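Fibrinogen binding protein (Staphylococcus aureus subsp. aureus Mu50, PDB 3DOA) probably binds fibrinogen and belongs to the NFACT family, whose relatives act in ribosome-associated quality control. Local coordinates at residues N189-L194 and I205-V210. Sequence-based numbering, arbitrary orientation.
Sequences NIAKQL and ITNEIV
Ala-191 and Thr-206 meet where helices 190-197 and 203-210 come together, with their CA atoms 4.6 Å apart. Their CB atoms face each other at 3.6 Å, Ala-191 offering a bare methyl and Thr-206 a branched group whose methyl lies against the Ala-191 carbonyl oxygen. The two branches of Thr-206 do different work. With chi1 at 45°, OG1 sits between its own backbone N and carbonyl carbon, and it hydrogen-bonds back to the carbonyl oxygens of Ser-202 and Pro-203, one turn earlier. Thr-206 CG2 is thereby turned across the interface, 3.3 Å from Ala-191 O and 3.5 Å from Leu-194 CB, touching two residues about one turn apart on the same helix. The axes of the segments 190-194 and 205-210 approach to 8.4 Å with their directions 131° apart, a close, splayed antiparallel pair joined by a short connection, and no hydrogen bond spans the two segments. The pair is consistent with the helix-two-turn-helix element expected from the family's H2TH clan. Val-210, one turn after Thr-206, pushes CG2 against the first turn of the other helix, 3.5 Å from Ile-190 CG2 and close to the backbone N of Ala-191. Ile-190 CG2 reaches this position by standing anti to its backbone N, while CG1 turns away and the residue also packs on Leu-221. Along the more open margin, the Asn-207 side chain brings ND2 beside the Ala-191 methyl, closer than is plausible, so its placement is doubtful. Leu-194 and Ile-209 pass each other at a slant, their CD1 methyls 4.0 Å apart; Ile-209 continues onto Ala-224 and Val-228, tying the pair to helix 220-232.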
ATOM      1  N   ASN A 189       5.885   3.241 -25.932  1.00 59.50           N
ATOM      2  CA  ASN A 189       4.714   3.659 -25.161  1.00 59.43           C
ATOM      3  C   ASN A 189       5.313   4.151 -23.887  1.00 58.76           C
ATOM      4  O   ASN A 189       5.481   3.396 -22.921  1.00 58.80           O
ATOM      5  CB  ASN A 189       3.743   2.521 -24.908  1.00 60.14           C
ATOM      6  CG  ASN A 189       3.167   1.949 -26.209  1.00 63.26           C
ATOM      7  OD1 ASN A 189       2.404   2.621 -26.917  1.00 69.09           O
ATOM      8  ND2 ASN A 189       3.535   0.711 -26.531  1.00 64.80           N
ATOM      9  N   ILE A 190       5.702   5.409 -23.879  1.00 57.34           N
ATOM     10  CA  ILE A 190       6.400   5.902 -22.716  1.00 56.55           C
ATOM     11  C   ILE A 190       5.741   5.496 -21.372  1.00 56.38           C
ATOM     12  O   ILE A 190       6.414   4.965 -20.507  1.00 57.24           O
ATOM     13  CB  ILE A 190       6.636   7.412 -22.804  1.00 56.31           C
ATOM     14  CG1 ILE A 190       7.465   7.789 -24.065  1.00 54.63           C
ATOM     15  CG2 ILE A 190       7.301   7.942 -21.536  1.00 56.75           C
ATOM     16  CD1 ILE A 190       8.495   6.804 -24.550  1.00 53.57           C
ATOM     17  N   ALA A 191       4.447   5.668 -21.188  1.00 55.84           N
ATOM     18  CA  ALA A 191       3.851   5.210 -19.938  1.00 55.62           C
ATOM     19  C   ALA A 191       4.150   3.747 -19.653  1.00 55.39           C
ATOM     20  O   ALA A 191       4.550   3.415 -18.547  1.00 55.38           O
ATOM     21  CB  ALA A 191       2.391   5.454 -19.905  1.00 54.96           C
ATOM     22  N   LYS A 192       3.992   2.875 -20.639  1.00 55.73           N
ATOM     23  CA  LYS A 192       4.271   1.416 -20.449  1.00 55.84           C
ATOM     24  C   LYS A 192       5.726   1.085 -20.028  1.00 55.26           C
ATOM     25  O   LYS A 192       5.997   0.135 -19.317  1.00 54.68           O
ATOM     26  CB  LYS A 192       3.941   0.661 -21.727  1.00 55.97           C
ATOM     27  CG  LYS A 192       3.919  -0.850 -21.633  1.00 57.41           C
ATOM     28  CD  LYS A 192       3.849  -1.476 -23.095  1.00 59.41           C
ATOM     29  CE  LYS A 192       3.784  -3.077 -23.112  1.00 61.74           C
ATOM     30  NZ  LYS A 192       3.269  -3.573 -24.457  1.00 60.86           N
ATOM     31  N   GLN A 193       6.653   1.883 -20.523  1.00 55.35           N
ATOM     32  CA  GLN A 193       8.070   1.755 -20.232  1.00 54.38           C
ATOM     33  C   GLN A 193       8.296   2.215 -18.819  1.00 53.88           C
ATOM     34  O   GLN A 193       9.091   1.647 -18.091  1.00 54.19           O
ATOM     35  CB  GLN A 193       8.871   2.649 -21.199  1.00 53.90           C
ATOM     36  CG  GLN A 193       8.832   2.176 -22.654  1.00 52.93           C
ATOM     37  CD  GLN A 193       9.970   2.742 -23.506  1.00 53.47           C
ATOM     38  OE1 GLN A 193       9.766   3.253 -24.606  1.00 51.49           O
ATOM     39  NE2 GLN A 193      11.170   2.675 -22.982  1.00 55.09           N
ATOM     40  N   LEU A 194       7.621   3.276 -18.426  1.00 53.27           N
ATOM     41  CA  LEU A 194       7.808   3.761 -17.095  1.00 53.33           C
ATOM     42  C   LEU A 194       7.214   2.727 -16.146  1.00 54.40           C
ATOM     43  O   LEU A 194       7.789   2.430 -15.118  1.00 55.26           O
ATOM     44  CB  LEU A 194       7.120   5.095 -16.912  1.00 52.86           C
ATOM     45  CG  LEU A 194       7.658   6.337 -17.617  1.00 50.30           C
ATOM     46  CD1 LEU A 194       6.700   7.469 -17.342  1.00 46.63           C
ATOM     47  CD2 LEU A 194       9.060   6.678 -17.146  1.00 46.73           C
ATOM     48  N   ILE A 205      -0.413   6.806 -12.770  1.00 53.53           N
ATOM     49  CA  ILE A 205       0.663   7.769 -12.587  1.00 53.25           C
ATOM     50  C   ILE A 205       1.555   7.870 -13.845  1.00 53.04           C
ATOM     51  O   ILE A 205       1.985   8.983 -14.210  1.00 51.64           O
ATOM     52  CB  ILE A 205       1.483   7.483 -11.303  1.00 54.03           C
ATOM     53  CG1 ILE A 205       2.261   8.753 -10.879  1.00 54.55           C
ATOM     54  CG2 ILE A 205       2.321   6.191 -11.446  1.00 51.62           C
ATOM     55  CD1 ILE A 205       1.362   9.875 -10.324  1.00 53.78           C
ATOM     56  N   THR A 206       1.792   6.733 -14.518  1.00 52.57           N
ATOM     57  CA  THR A 206       2.568   6.767 -15.758  1.00 52.67           C
ATOM     58  C   THR A 206       1.863   7.651 -16.789  1.00 52.92           C
ATOM     59  O   THR A 206       2.498   8.534 -17.402  1.00 52.13           O
ATOM     60  CB  THR A 206       2.876   5.365 -16.344  1.00 51.95           C
ATOM     61  OG1 THR A 206       1.718   4.552 -16.322  1.00 49.67           O
ATOM     62  CG2 THR A 206       3.935   4.682 -15.544  1.00 52.05           C
ATOM     63  N   ASN A 207       0.552   7.460 -16.940  1.00 53.15           N
ATOM     64  CA  ASN A 207      -0.190   8.299 -17.885  1.00 54.24           C
ATOM     65  C   ASN A 207      -0.167   9.753 -17.463  1.00 54.17           C
ATOM     66  O   ASN A 207       0.120  10.643 -18.245  1.00 53.25           O
ATOM     67  CB  ASN A 207      -1.595   7.758 -18.184  1.00 54.50           C
ATOM     68  CG  ASN A 207      -1.551   6.411 -19.017  1.00 56.95           C
ATOM     69  OD1 ASN A 207      -2.489   5.636 -19.019  1.00 59.50           O
ATOM     70  ND2 ASN A 207      -0.441   6.154 -19.691  1.00 60.44           N
ATOM     71  N   GLU A 208      -0.338   9.993 -16.185  1.00 55.26           N
ATOM     72  CA  GLU A 208      -0.177  11.368 -15.706  1.00 55.82           C
ATOM     73  C   GLU A 208       1.167  12.078 -16.070  1.00 56.13           C
ATOM     74  O   GLU A 208       1.163  13.250 -16.407  1.00 55.43           O
ATOM     75  CB  GLU A 208      -0.390  11.426 -14.195  1.00 55.23           C
ATOM     76  CG  GLU A 208      -0.432  12.857 -13.704  1.00 55.39           C
ATOM     77  CD  GLU A 208      -1.657  13.603 -14.155  1.00 57.78           C
ATOM     78  OE1 GLU A 208      -2.607  12.963 -14.695  1.00 61.34           O
ATOM     79  OE2 GLU A 208      -1.689  14.837 -13.949  1.00 59.27           O
ATOM     80  N   ILE A 209       2.292  11.371 -15.961  1.00 56.45           N
ATOM     81  CA  ILE A 209       3.600  11.980 -16.152  1.00 56.97           C
ATOM     82  C   ILE A 209       3.749  12.378 -17.612  1.00 57.60           C
ATOM     83  O   ILE A 209       4.147  13.531 -17.930  1.00 57.59           O
ATOM     84  CB  ILE A 209       4.775  10.982 -15.811  1.00 57.50           C
ATOM     85  CG1 ILE A 209       4.754  10.599 -14.315  1.00 59.38           C
ATOM     86  CG2 ILE A 209       6.200  11.538 -16.250  1.00 55.85           C
ATOM     87  CD1 ILE A 209       5.271   9.162 -13.996  1.00 57.46           C
ATOM     88  N   VAL A 210       3.500  11.372 -18.473  1.00 57.62           N
ATOM     89  CA  VAL A 210       3.456  11.494 -19.949  1.00 56.83           C
ATOM     90  C   VAL A 210       2.586  12.669 -20.423  1.00 56.43           C
ATOM     91  O   VAL A 210       2.985  13.395 -21.344  1.00 56.38           O
ATOM     92  CB  VAL A 210       2.919  10.188 -20.543  1.00 56.83           C
ATOM     93  CG1 VAL A 210       2.066  10.465 -21.710  1.00 54.22           C
ATOM     94  CG2 VAL A 210       4.073   9.209 -20.843  1.00 55.48           C
TER